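Local coordinates for uncharacterized protein AF_0941 (Archaeoglobus fulgidus, PDB 1YOZ), which is of unknown function but forms a compact, all-helical fold of the AF0941-like family and assembles into a two-chain complex, at residues 62-67 with 110-115. Sequence-based numbering, arbitrary orientation.
Sequences RNFYLL and DRVEKE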
loop_
_atom_site.group_PDB
_atom_site.type_symbol
_atom_site.label_atom_id
_atom_site.label_comp_id
_atom_site.label_asym_id
_atom_site.label_seq_id
_atom_site.Cartn_x
_atom_site.Cartn_y
_atom_site.Cartn_z
ATOM N N ARG B 62 9.730 0.389 7.508
ATOM C CA ARG B 62 8.454 -0.113 6.981
ATOM C C ARG B 62 8.052 0.631 5.705
ATOM O O ARG B 62 7.808 0.018 4.688
ATOM C CB ARG B 62 7.417 0.047 8.091
ATOM C CG ARG B 62 6.104 -0.679 7.841
ATOM C CD ARG B 62 5.083 0.265 7.254
ATOM N NE ARG B 62 3.775 -0.382 7.216
ATOM C CZ ARG B 62 2.615 0.255 7.089
ATOM N NH1 ARG B 62 2.592 1.580 6.926
ATOM N NH2 ARG B 62 1.486 -0.464 7.045
ATOM N N ASN B 63 8.060 1.972 5.714
ATOM C CA ASN B 63 7.734 2.712 4.480
ATOM C C ASN B 63 8.632 2.346 3.282
ATOM O O ASN B 63 8.167 2.226 2.146
ATOM C CB ASN B 63 7.793 4.235 4.768
ATOM C CG ASN B 63 7.076 5.105 3.716
ATOM O OD1 ASN B 63 6.728 6.239 4.035
ATOM N ND2 ASN B 63 6.858 4.603 2.488
ATOM N N PHE B 64 9.922 2.186 3.521
ATOM C CA PHE B 64 10.832 1.888 2.413
ATOM C C PHE B 64 10.587 0.461 1.934
ATOM O O PHE B 64 10.643 0.215 0.752
ATOM C CB PHE B 64 12.297 2.000 2.863
ATOM C CG PHE B 64 12.816 3.419 2.899
ATOM C CD1 PHE B 64 12.689 4.243 1.791
ATOM C CD2 PHE B 64 13.465 3.894 4.041
ATOM C CE1 PHE B 64 13.168 5.533 1.816
ATOM C CE2 PHE B 64 13.956 5.211 4.099
ATOM C CZ PHE B 64 13.817 6.022 2.971
ATOM N N TYR B 65 10.316 -0.471 2.851
ATOM C CA TYR B 65 9.964 -1.856 2.436
ATOM C C TYR B 65 8.702 -1.886 1.567
ATOM O O TYR B 65 8.664 -2.484 0.488
ATOM C CB TYR B 65 9.783 -2.732 3.647
ATOM C CG TYR B 65 9.553 -4.176 3.252
ATOM C CD1 TYR B 65 10.618 -4.989 2.811
ATOM C CD2 TYR B 65 8.295 -4.736 3.367
ATOM C CE1 TYR B 65 10.378 -6.367 2.442
ATOM C CE2 TYR B 65 8.050 -6.104 3.013
ATOM C CZ TYR B 65 9.082 -6.892 2.564
ATOM O OH TYR B 65 8.792 -8.197 2.272
ATOM N N LEU B 66 7.668 -1.195 2.001
ATOM C CA LEU B 66 6.444 -1.147 1.207
ATOM C C LEU B 66 6.676 -0.424 -0.118
ATOM O O LEU B 66 6.094 -0.783 -1.150
ATOM C CB LEU B 66 5.296 -0.469 2.000
ATOM C CG LEU B 66 4.690 -1.092 3.280
ATOM C CD1 LEU B 66 3.458 -0.345 3.781
ATOM C CD2 LEU B 66 4.332 -2.499 2.942
ATOM N N LEU B 67 7.495 0.614 -0.103
ATOM C CA LEU B 67 7.701 1.416 -1.302
ATOM C C LEU B 67 8.529 0.612 -2.318
ATOM O O LEU B 67 8.229 0.574 -3.502
ATOM C CB LEU B 67 8.401 2.761 -0.913
ATOM C CG LEU B 67 8.349 3.858 -1.967
ATOM C CD1 LEU B 67 6.958 4.439 -2.105
ATOM C CD2 LEU B 67 9.384 4.970 -1.702
ATOM N N ASP B 110 16.493 0.853 -2.798
ATOM C CA ASP B 110 17.339 -0.106 -2.147
ATOM C C ASP B 110 18.572 0.622 -1.631
ATOM O O ASP B 110 19.019 0.355 -0.530
ATOM C CB ASP B 110 17.700 -1.221 -3.153
ATOM C CG ASP B 110 18.363 -2.389 -2.515
ATOM O OD1 ASP B 110 17.840 -2.880 -1.494
ATOM O OD2 ASP B 110 19.411 -2.822 -3.045
ATOM N N ARG B 111 19.080 1.549 -2.440
ATOM C CA ARG B 111 20.222 2.419 -2.141
ATOM C C ARG B 111 19.973 3.359 -0.935
ATOM O O ARG B 111 20.725 3.345 0.042
ATOM C CB ARG B 111 20.572 3.192 -3.439
ATOM C CG ARG B 111 21.736 4.176 -3.401
ATOM C CD ARG B 111 21.757 5.040 -4.655
ATOM N NE ARG B 111 22.236 6.382 -4.334
ATOM C CZ ARG B 111 22.367 7.386 -5.200
ATOM N NH1 ARG B 111 22.045 7.237 -6.482
ATOM N NH2 ARG B 111 22.813 8.563 -4.771
ATOM N N VAL B 112 18.904 4.158 -0.974
ATOM C CA VAL B 112 18.638 5.095 0.157
ATOM C C VAL B 112 18.146 4.420 1.449
ATOM O O VAL B 112 18.309 4.957 2.563
ATOM C CB VAL B 112 17.719 6.319 -0.255
ATOM C CG1 VAL B 112 17.220 6.203 -1.636
ATOM C CG2 VAL B 112 16.572 6.509 0.696
ATOM N N GLU B 113 17.528 3.252 1.282
ATOM C CA GLU B 113 17.085 2.414 2.402
ATOM C C GLU B 113 18.268 2.236 3.369
ATOM O O GLU B 113 18.101 2.433 4.571
ATOM C CB GLU B 113 16.632 1.055 1.878
ATOM C CG GLU B 113 15.340 0.446 2.429
ATOM C CD GLU B 113 15.081 -0.930 1.832
ATOM O OE1 GLU B 113 14.016 -1.555 2.113
ATOM O OE2 GLU B 113 15.970 -1.423 1.092
ATOM N N LYS B 114 19.445 1.854 2.847
ATOM C CA LYS B 114 20.696 1.862 3.640
ATOM C C LYS B 114 20.858 3.289 4.200
ATOM O O LYS B 114 20.953 4.239 3.449
ATOM C CB LYS B 114 21.914 1.408 2.804
ATOM C CG LYS B 114 21.544 0.615 1.566
ATOM C CD LYS B 114 22.154 -0.774 1.504
ATOM C CE LYS B 114 21.554 -1.558 0.322
ATOM N NZ LYS B 114 22.316 -2.779 -0.102
ATOM N N GLU B 115 20.842 3.436 5.516
ATOM C CA GLU B 115 20.150 4.598 6.104
ATOM C C GLU B 115 20.796 5.961 6.096
ATOM O O GLU B 115 21.489 6.311 5.150
ATOM C CB GLU B 115 19.597 4.288 7.499
ATOM C CG GLU B 115 18.253 3.667 7.426
ATOM C CD GLU B 115 17.223 4.333 8.316
ATOM O OE1 GLU B 115 16.622 3.617 9.142
ATOM O OE2 GLU B 115 16.996 5.561 8.184
#
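Two helices of an all-helical fold, 57-73 and the last turn of 99-113, meet where Phe-64 packs on Val-112 and Glu-113. The nearest CA pair, CA of Phe-64 and CA of Glu-113, is 6.3 Å apart, which marks the point of closest backbone approach between the segments. Phe-64 is directed at the facing helix, and with its CG anti to its own carbonyl carbon (chi1 -81°) the ring reaches Val-112: CZ of Phe-64 lies 3.6 Å from CG2 of Val-112, a methyl that approaches the ring obliquely. Over one ring face sits CA of Glu-113, 4.2 Å above the plane and displaced toward the rim. The Glu-113 chain runs past Phe-64 in the opposite direction, its CG 3.4 Å from CB of Phe-64. Extended beyond CG (chi2 -178°), it carries the carboxylate away from the ring, toward the backbone of Tyr-65. OE1 stops 3.9 Å from N of Tyr-65, too long for a hydrogen bond, whereas OE2 forms a salt bridge with Lys-68, shared with Asp-110. Replacing Glu-113 by an alanine would probably strip CB of Phe-64 of its methylene neighbour and cost Lys-68 one of its carboxylates. Ile-46 and Leu-47 of helix 32-51 touch Phe-64 and Val-112 respectively. The contact is mixed in character: aliphatic and aromatic carbons meet between the helices, while the glutamate lends its CG methylene to that packing and its charge to Lys-68.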